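Local coordinates for glyoxalase 3 (Candida albicans, PDB 4LRU), which converts the toxic metabolite methylglyoxal to D-lactate in a single step without glutathione, detoxifying the methylglyoxal that the yeast makes itself, at residues 124-129 and 146-151; 156-161 and 195-200; 162-167 and 209-214. All coordinates share one frame; numbering follows the deposited sequence.

How the contacts relate
The three contacts follow one another through the DJ-1-type α/β fold. Contact 1 comes first, setting helix 119-130 against the short strand 149-150. Contact 2, about 13 Å on between centres, joins the loop 156-161 to the end of helix 188-195 and to strand 198-199; the backbones of Leu148 and Leu157 connect it to contact 1. Contact 3, about 10 Å from contact 2 and about 17 Å from contact 1 between centres, takes strand 162-163 to strand 210-213, the edge of the seven-stranded sheet. Contacts 2 and 3 alternate along the chain and share the small parallel sheet 162-163/198-199, and segment 162-167 then runs on toward Cys139, the probable catalytic cysteine.

Contact 1 (124-129 and 146-151); sequences IATTVY and ENLNDP
Leu148 reaches the helix first: its CD1 methyl lies 3.5 Å from CG2 of Thr126, and CG and CD2 lie a little farther from the same methyl, so the leucine fork spreads round it. CD2 also comes within 4.4 Å of Ala125 CB, one position earlier on helix 119-130. The rotation of Thr126 explains the choice of methyl: chi1 of 57° sets CG2 anti to the carbonyl carbon, facing the other segment, while OG1 turns back to bond with the carbonyl oxygen of Lys123 within its own helix. At Asn149 the side chain points away and the backbone does the touching, with its carbonyl O 3.6 Å from Thr126 CG2. Asp150 reaches across by its far end. Its OD2 sits near the ring plane of Tyr129, at the edge formed by CD2 and CE2 and 3.6 Å from each of these two carbons. Ring and carboxylate planes stand 72° apart, and the two side chains meet at about a right angle. The other oxygen, OD1, takes the backbone N of Lys152 in the turn that follows. Pro151 closes the row, laying its CD 3.8 Å from Thr126 CB. Leu157 of the neighbouring loop packs on both Thr126 and Tyr129, and Arg215 makes a cation-pi contact with the Tyr129 ring. No hydrogen bond crosses between 124-129 and 146-151, so the β-hairpin strand 149-150 rests on the helix by van der Waals packing centred on Thr126. The exception in character is the aspartate at the ring edge, where the slightly positive C-H rim of the tyrosine would suit a negative oxygen, probably a mild electrostatic attraction.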
loop_
_atom_site.group_PDB
_atom_site.type_symbol
_atom_site.label_atom_id
_atom_site.label_comp_id
_atom_site.label_asym_id
_atom_site.label_seq_id
_atom_site.Cartn_x
_atom_site.Cartn_y
_atom_site.Cartn_z
ATOM N N ILE A 124 0.713 9.970 9.334
ATOM C CA ILE A 124 1.223 8.748 9.981
ATOM C C ILE A 124 2.511 8.282 9.283
ATOM O O ILE A 124 3.523 8.001 9.945
ATOM C CB ILE A 124 0.186 7.614 10.042
ATOM C CG1 ILE A 124 -1.075 8.101 10.758
ATOM C CG2 ILE A 124 0.814 6.386 10.718
ATOM C CD1 ILE A 124 -2.210 7.097 10.814
ATOM N N ALA A 125 2.509 8.284 7.958
ATOM C CA ALA A 125 3.711 7.916 7.199
ATOM C C ALA A 125 4.920 8.782 7.553
ATOM O O ALA A 125 6.019 8.264 7.783
ATOM C CB ALA A 125 3.440 7.990 5.713
ATOM N N THR A 126 4.749 10.103 7.596
ATOM C CA THR A 126 5.902 10.972 7.848
ATOM C C THR A 126 6.354 10.860 9.305
ATOM O O THR A 126 7.548 11.011 9.606
ATOM C CB THR A 126 5.643 12.457 7.483
ATOM O OG1 THR A 126 4.499 12.960 8.193
ATOM C CG2 THR A 126 5.438 12.613 5.989
ATOM N N THR A 127 5.402 10.633 10.216
ATOM C CA THR A 127 5.732 10.475 11.620
ATOM C C THR A 127 6.576 9.218 11.801
ATOM O O THR A 127 7.619 9.239 12.470
ATOM C CB THR A 127 4.455 10.424 12.487
ATOM O OG1 THR A 127 3.784 11.688 12.389
ATOM C CG2 THR A 127 4.782 10.159 13.918
ATOM N N VAL A 128 6.139 8.146 11.154
ATOM C CA VAL A 128 6.888 6.880 11.136
ATOM C C VAL A 128 8.285 7.092 10.570
ATOM O O VAL A 128 9.277 6.711 11.193
ATOM C CB VAL A 128 6.158 5.813 10.307
ATOM C CG1 VAL A 128 7.075 4.629 10.019
ATOM C CG2 VAL A 128 4.901 5.359 11.030
ATOM N N TYR A 129 8.374 7.761 9.419
ATOM C CA TYR A 129 9.671 7.953 8.775
ATOM C C TYR A 129 10.607 8.814 9.608
ATOM O O TYR A 129 11.808 8.566 9.645
ATOM C CB TYR A 129 9.510 8.561 7.380
ATOM C CG TYR A 129 10.758 8.468 6.534
ATOM C CD1 TYR A 129 11.212 7.247 6.073
ATOM C CD2 TYR A 129 11.485 9.596 6.215
ATOM C CE1 TYR A 129 12.357 7.153 5.306
ATOM C CE2 TYR A 129 12.623 9.518 5.439
ATOM C CZ TYR A 129 13.057 8.288 4.989
ATOM O OH TYR A 129 14.217 8.216 4.239
ATOM N N GLU A 146 2.766 10.886 -3.213
ATOM C CA GLU A 146 2.429 12.018 -4.044
ATOM C C GLU A 146 1.980 13.183 -3.149
ATOM O O GLU A 146 1.175 13.004 -2.240
ATOM C CB GLU A 146 1.331 11.632 -5.048
ATOM C CG GLU A 146 1.056 12.722 -6.065
ATOM C CD GLU A 146 -0.022 12.367 -7.072
ATOM O OE1 GLU A 146 -0.226 11.170 -7.322
ATOM O OE2 GLU A 146 -0.647 13.306 -7.621
ATOM N N ASN A 147 2.545 14.357 -3.399
ATOM C CA ASN A 147 2.304 15.556 -2.581
ATOM C C ASN A 147 2.826 15.463 -1.157
ATOM O O ASN A 147 2.423 16.252 -0.295
ATOM C CB ASN A 147 0.814 15.910 -2.523
ATOM C CG ASN A 147 0.174 15.968 -3.889
ATOM O OD1 ASN A 147 0.701 16.601 -4.805
ATOM N ND2 ASN A 147 -0.983 15.323 -4.031
ATOM N N LEU A 148 3.734 14.534 -0.884
ATOM C CA LEU A 148 4.146 14.304 0.501
ATOM C C LEU A 148 5.532 14.862 0.779
ATOM O O LEU A 148 6.542 14.307 0.337
ATOM C CB LEU A 148 4.110 12.828 0.853
ATOM C CG LEU A 148 4.358 12.507 2.323
ATOM C CD1 LEU A 148 3.410 13.301 3.217
ATOM C CD2 LEU A 148 4.227 11.021 2.559
ATOM N N ASN A 149 5.584 15.954 1.528
ATOM C CA ASN A 149 6.873 16.485 1.931
ATOM C C ASN A 149 7.292 15.847 3.258
ATOM O O ASN A 149 6.448 15.478 4.083
ATOM C CB ASN A 149 6.818 18.005 1.991
ATOM C CG ASN A 149 7.068 18.641 0.628
ATOM O OD1 ASN A 149 7.078 17.960 -0.398
ATOM N ND2 ASN A 149 7.250 19.944 0.615
ATOM N N ASP A 150 8.588 15.653 3.423
ATOM C CA ASP A 150 9.148 15.177 4.693
ATOM C C ASP A 150 9.414 16.406 5.565
ATOM O O ASP A 150 10.132 17.310 5.161
ATOM C CB ASP A 150 10.455 14.434 4.409
ATOM C CG ASP A 150 11.074 13.815 5.653
ATOM O OD1 ASP A 150 10.617 14.107 6.781
ATOM O OD2 ASP A 150 12.034 13.032 5.475
ATOM N N PRO A 151 8.793 16.480 6.751
ATOM C CA PRO A 151 8.982 17.673 7.570
ATOM C C PRO A 151 10.442 17.948 7.908
ATOM O O PRO A 151 10.821 19.095 8.118
ATOM C CB PRO A 151 8.189 17.351 8.840
ATOM C CG PRO A 151 7.100 16.450 8.359
ATOM C CD PRO A 151 7.695 15.634 7.247
#

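Contact 2 (156-161 and 195-200); sequences PLIKGK and EGATYI
Ile158 holds CG1 between its backbone N and carbonyl carbon (chi1 64°) and then extends, which lays CG1 3.7 Å from Glu195 CB and CD1 3.6 Å from Ala197 CB. Glu195 answers with a bend at chi2 (-52°) that brings OE1 to the Pro156 ring, 3.3 Å from its CB; OE2 accepts the backbone N of Asn147. Loop 156-161 is built from two overlapping turns, type I from Pro156 to Lys159 and type II from Ile158 to Lys161, with Gly160 at the third position of the second in a positive-phi conformation. Gly196, also at positive phi, ends helix 188-195 and sends the chain alongside this loop. Its carbonyl O receives Gly160 N at 2.9 Å; the N-H points straight at the oxygen, but the donor stands well above the carbonyl plane. Farther along, Thr198 N gives an almost linear bond of 2.8 Å to Lys161 O, lying nearly along the C=O axis. Between these two bonds the Ala197 methyl is set tightly against carbonyl oxygens, 3.2 Å from Ile158 O and a little farther from Lys161 O. On the outer side Glu195 O has Lys159 CA beside it in a CA-H...O contact, and a water bound by Lys159 NZ donates a weak bond to the same oxygen. The parallel pairing of strands 162-163 and 198-199 continues from the Thr198 bond, and Ile163 takes it up with Thr198 and Ile200. The chemistry is thus divided: two main-chain bonds fix the loop beside the outgoing chain, apolar carbons of Ile158, Ala197 and Glu195 fill the inner side, and the Lys159 amine reaches Glu195 O through a water whose bond to that oxygen is weak.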
loop_
_atom_site.group_PDB
_atom_site.type_symbol
_atom_site.label_atom_id
_atom_site.label_comp_id
_atom_site.label_asym_id
_atom_site.label_seq_id
_atom_site.Cartn_x
_atom_site.Cartn_y
_atom_site.Cartn_z
ATOM N N PRO A 156 10.091 16.709 -0.945
ATOM C CA PRO A 156 9.327 15.476 -1.029
ATOM C C PRO A 156 10.046 14.324 -0.341
ATOM O O PRO A 156 11.269 14.166 -0.484
ATOM C CB PRO A 156 9.211 15.244 -2.532
ATOM C CG PRO A 156 9.194 16.630 -3.095
ATOM C CD PRO A 156 10.136 17.425 -2.234
ATOM N N LEU A 157 9.300 13.558 0.436
ATOM C CA LEU A 157 9.875 12.453 1.183
ATOM C C LEU A 157 10.694 11.489 0.305
ATOM O O LEU A 157 11.722 10.971 0.739
ATOM C CB LEU A 157 8.767 11.707 1.912
ATOM C CG LEU A 157 9.277 10.697 2.948
ATOM C CD1 LEU A 157 8.314 10.634 4.124
ATOM C CD2 LEU A 157 9.439 9.329 2.332
ATOM N N ILE A 158 10.246 11.257 -0.927
ATOM C CA ILE A 158 10.978 10.383 -1.836
ATOM C C ILE A 158 11.875 11.097 -2.828
ATOM O O ILE A 158 12.407 10.463 -3.731
ATOM C CB ILE A 158 10.064 9.392 -2.577
ATOM C CG1 ILE A 158 9.074 10.115 -3.501
ATOM C CG2 ILE A 158 9.366 8.503 -1.573
ATOM C CD1 ILE A 158 8.326 9.193 -4.453
ATOM N N LYS A 159 12.102 12.389 -2.646
ATOM C CA LYS A 159 13.058 13.090 -3.511
ATOM C C LYS A 159 14.409 12.395 -3.421
ATOM O O LYS A 159 14.919 12.181 -2.334
ATOM C CB LYS A 159 13.223 14.564 -3.122
ATOM C CG LYS A 159 14.169 15.321 -4.043
ATOM C CD LYS A 159 14.116 16.825 -3.833
ATOM C CE LYS A 159 15.019 17.606 -4.782
ATOM N NZ LYS A 159 14.634 17.449 -6.214
ATOM N N GLY A 160 14.987 12.051 -4.564
ATOM C CA GLY A 160 16.328 11.467 -4.590
ATOM C C GLY A 160 16.381 10.004 -4.158
ATOM O O GLY A 160 17.482 9.444 -4.024
ATOM N N LYS A 161 15.210 9.395 -3.968
ATOM C CA LYS A 161 15.080 7.998 -3.547
ATOM C C LYS A 161 14.645 7.143 -4.729
ATOM O O LYS A 161 14.069 7.640 -5.703
ATOM C CB LYS A 161 14.040 7.851 -2.433
ATOM C CG LYS A 161 14.319 8.694 -1.199
ATOM C CD LYS A 161 15.588 8.285 -0.478
ATOM C CE LYS A 161 15.575 8.842 0.947
ATOM N NZ LYS A 161 16.939 9.100 1.472
ATOM N N GLU A 195 7.823 13.884 -7.934
ATOM C CA GLU A 195 8.448 14.064 -6.627
ATOM C C GLU A 195 9.979 14.126 -6.688
ATOM O O GLU A 195 10.624 14.394 -5.679
ATOM C CB GLU A 195 8.031 12.939 -5.685
ATOM C CG GLU A 195 6.523 12.783 -5.452
ATOM C CD GLU A 195 5.835 14.067 -5.024
ATOM O OE1 GLU A 195 6.465 14.865 -4.282
ATOM O OE2 GLU A 195 4.650 14.273 -5.419
ATOM N N GLY A 196 10.559 13.893 -7.858
ATOM C CA GLY A 196 12.019 13.900 -8.002
ATOM C C GLY A 196 12.660 12.605 -7.534
ATOM O O GLY A 196 13.852 12.591 -7.193
ATOM N N ALA A 197 11.882 11.524 -7.565
ATOM C CA ALA A 197 12.378 10.190 -7.238
ATOM C C ALA A 197 12.829 9.506 -8.522
ATOM O O ALA A 197 12.573 9.998 -9.622
ATOM C CB ALA A 197 11.295 9.363 -6.563
ATOM N N THR A 198 13.448 8.340 -8.363
ATOM C CA THR A 198 13.817 7.498 -9.493
ATOM C C THR A 198 12.926 6.265 -9.453
ATOM O O THR A 198 12.933 5.518 -8.473
ATOM C CB THR A 198 15.306 7.094 -9.421
ATOM O OG1 THR A 198 16.125 8.262 -9.558
ATOM C CG2 THR A 198 15.643 6.124 -10.522
ATOM N N TYR A 199 12.154 6.055 -10.519
ATOM C CA TYR A 199 11.352 4.856 -10.636
ATOM C C TYR A 199 12.207 3.724 -11.228
ATOM O O TYR A 199 12.832 3.877 -12.279
ATOM C CB TYR A 199 10.133 5.117 -11.516
ATOM C CG TYR A 199 9.278 3.905 -11.752
ATOM C CD1 TYR A 199 8.334 3.503 -10.822
ATOM C CD2 TYR A 199 9.410 3.150 -12.912
ATOM C CE1 TYR A 199 7.539 2.384 -11.027
ATOM C CE2 TYR A 199 8.620 2.042 -13.132
ATOM C CZ TYR A 199 7.684 1.666 -12.191
ATOM O OH TYR A 199 6.910 0.553 -12.416
ATOM N N ILE A 200 12.207 2.590 -10.537
ATOM C CA ILE A 200 12.893 1.390 -11.009
ATOM C C ILE A 200 11.862 0.413 -11.570
ATOM O O ILE A 200 10.991 -0.068 -10.840
ATOM C CB ILE A 200 13.668 0.703 -9.868
ATOM C CG1 ILE A 200 14.590 1.689 -9.145
ATOM C CG2 ILE A 200 14.462 -0.472 -10.420
ATOM C CD1 ILE A 200 15.657 2.286 -10.017
HETATM O O HOH W 1 11.577 17.168 -6.239
#

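Contact 3 (162-167 and 209-214); sequences KITGFT and FTVTDG
Val211 lays its CG2 methyl over Thr164, 3.8 Å from CB and only slightly farther from CG2, while its CG1 reaches 3.6 Å from Lys162 O. In this DJ-1-type α/β fold Val211 lies on strand 210-213, the edge of the main seven-stranded sheet, and strand 162-163 belongs to a separate two-stranded sheet alongside. Residues 162-164 and 209-213 run roughly antiparallel, 156° apart, yet no backbone-to-backbone bond joins them; water 2 lies between instead, 2.8 Å from Lys162 O and 3.0 Å from Val211 O. A chi1 of -166° swings the Thr164 hydroxyl away from the backbone N, where OG1 bonds with Ile200 O, and the same atom sits at the edge of the Phe209 ring, 4.1 Å from CD2. Past Thr164, whose side chain is about 9 Å from that of Cys139, Phe166 bonds through its backbone to this inferred active-site residue and sets its ring against that of His140. At the opposite end a side chain, not a main-chain carbonyl, takes the Lys162 N-H: Asp213 OD2 accepts it at 2.9 Å with an N-H...O angle of 160°, using the anti lone pair, the one facing away from OD1.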
loop_
_atom_site.group_PDB
_atom_site.type_symbol
_atom_site.label_atom_id
_atom_site.label_comp_id
_atom_site.label_asym_id
_atom_site.label_seq_id
_atom_site.Cartn_x
_atom_site.Cartn_y
_atom_site.Cartn_z
ATOM N N LYS A 162 14.918 5.852 -4.630
ATOM C CA LYS A 162 14.476 4.875 -5.620
ATOM C C LYS A 162 13.225 4.178 -5.120
ATOM O O LYS A 162 13.172 3.734 -3.974
ATOM C CB LYS A 162 15.581 3.842 -5.868
ATOM C CG LYS A 162 16.822 4.426 -6.513
ATOM C CD LYS A 162 17.864 3.344 -6.768
ATOM C CE LYS A 162 19.281 3.896 -6.816
ATOM N NZ LYS A 162 19.360 5.248 -7.428
ATOM N N ILE A 163 12.217 4.106 -5.984
ATOM C CA ILE A 163 11.011 3.363 -5.709
ATOM C C ILE A 163 10.595 2.548 -6.920
ATOM O O ILE A 163 11.054 2.781 -8.040
ATOM C CB ILE A 163 9.835 4.271 -5.323
ATOM C CG1 ILE A 163 9.411 5.155 -6.495
ATOM C CG2 ILE A 163 10.154 5.060 -4.069
ATOM C CD1 ILE A 163 8.029 5.733 -6.316
ATOM N N THR A 164 9.754 1.561 -6.670
ATOM C CA THR A 164 9.024 0.911 -7.740
ATOM C C THR A 164 7.539 0.898 -7.404
ATOM O O THR A 164 7.109 1.497 -6.413
ATOM C CB THR A 164 9.561 -0.508 -8.002
ATOM O OG1 THR A 164 9.058 -0.986 -9.256
ATOM C CG2 THR A 164 9.175 -1.457 -6.893
ATOM N N GLY A 165 6.756 0.266 -8.266
ATOM C CA GLY A 165 5.299 0.239 -8.132
ATOM C C GLY A 165 4.715 -0.222 -9.452
ATOM O O GLY A 165 5.448 -0.559 -10.388
ATOM N N PHE A 166 3.396 -0.186 -9.551
ATOM C CA PHE A 166 2.701 -0.801 -10.675
ATOM C C PHE A 166 3.149 -0.183 -11.998
ATOM O O PHE A 166 3.306 1.030 -12.117
ATOM C CB PHE A 166 1.187 -0.700 -10.499
ATOM C CG PHE A 166 0.419 -1.736 -11.279
ATOM C CD1 PHE A 166 0.388 -3.056 -10.859
ATOM C CD2 PHE A 166 -0.192 -1.412 -12.477
ATOM C CE1 PHE A 166 -0.296 -4.004 -11.569
ATOM C CE2 PHE A 166 -0.891 -2.362 -13.188
ATOM C CZ PHE A 166 -0.936 -3.662 -12.741
ATOM N N THR A 167 3.392 -1.033 -12.982
ATOM C CA THR A 167 4.019 -0.598 -14.229
ATOM C C THR A 167 3.030 0.096 -15.165
ATOM O O THR A 167 1.840 -0.213 -15.171
ATOM C CB THR A 167 4.676 -1.764 -15.006
ATOM O OG1 THR A 167 3.672 -2.668 -15.489
ATOM C CG2 THR A 167 5.695 -2.509 -14.134
ATOM N N PHE A 209 8.926 -8.305 -7.291
ATOM C CA PHE A 209 10.030 -7.352 -7.299
ATOM C C PHE A 209 9.778 -6.240 -6.302
ATOM O O PHE A 209 8.680 -5.691 -6.245
ATOM C CB PHE A 209 10.215 -6.759 -8.700
ATOM C CG PHE A 209 11.376 -5.802 -8.816
ATOM C CD1 PHE A 209 12.683 -6.252 -8.697
ATOM C CD2 PHE A 209 11.152 -4.451 -9.032
ATOM C CE1 PHE A 209 13.744 -5.366 -8.793
ATOM C CE2 PHE A 209 12.208 -3.569 -9.146
ATOM C CZ PHE A 209 13.501 -4.019 -9.009
ATOM N N THR A 210 10.818 -5.938 -5.530
ATOM C CA THR A 210 10.822 -4.827 -4.605
ATOM C C THR A 210 12.086 -3.985 -4.735
ATOM O O THR A 210 13.114 -4.435 -5.269
ATOM C CB THR A 210 10.744 -5.297 -3.145
ATOM O OG1 THR A 210 11.949 -6.013 -2.813
ATOM C CG2 THR A 210 9.524 -6.150 -2.915
ATOM N N VAL A 211 11.985 -2.764 -4.222
ATOM C CA VAL A 211 13.117 -1.852 -4.133
ATOM C C VAL A 211 13.204 -1.344 -2.711
ATOM O O VAL A 211 12.193 -0.911 -2.143
ATOM C CB VAL A 211 12.953 -0.671 -5.096
ATOM C CG1 VAL A 211 14.015 0.387 -4.836
ATOM C CG2 VAL A 211 13.010 -1.155 -6.543
ATOM N N THR A 212 14.401 -1.423 -2.126
ATOM C CA THR A 212 14.665 -0.859 -0.807
ATOM C C THR A 212 15.637 0.290 -0.980
ATOM O O THR A 212 16.722 0.123 -1.591
ATOM C CB THR A 212 15.276 -1.922 0.135
ATOM O OG1 THR A 212 14.319 -2.964 0.374
ATOM C CG2 THR A 212 15.679 -1.289 1.451
ATOM N N ASP A 213 15.250 1.458 -0.470
ATOM C CA ASP A 213 16.152 2.588 -0.387
ATOM C C ASP A 213 16.150 3.045 1.058
ATOM O O ASP A 213 15.274 3.804 1.487
ATOM C CB ASP A 213 15.733 3.714 -1.343
ATOM C CG ASP A 213 16.806 4.761 -1.499
ATOM O OD1 ASP A 213 17.648 4.861 -0.572
ATOM O OD2 ASP A 213 16.848 5.433 -2.553
ATOM N N GLY A 214 17.110 2.540 1.826
ATOM C CA GLY A 214 17.153 2.817 3.249
ATOM C C GLY A 214 15.913 2.280 3.930
ATOM O O GLY A 214 15.702 1.070 3.977
HETATM O O HOH W 2 11.502 1.971 -2.531
#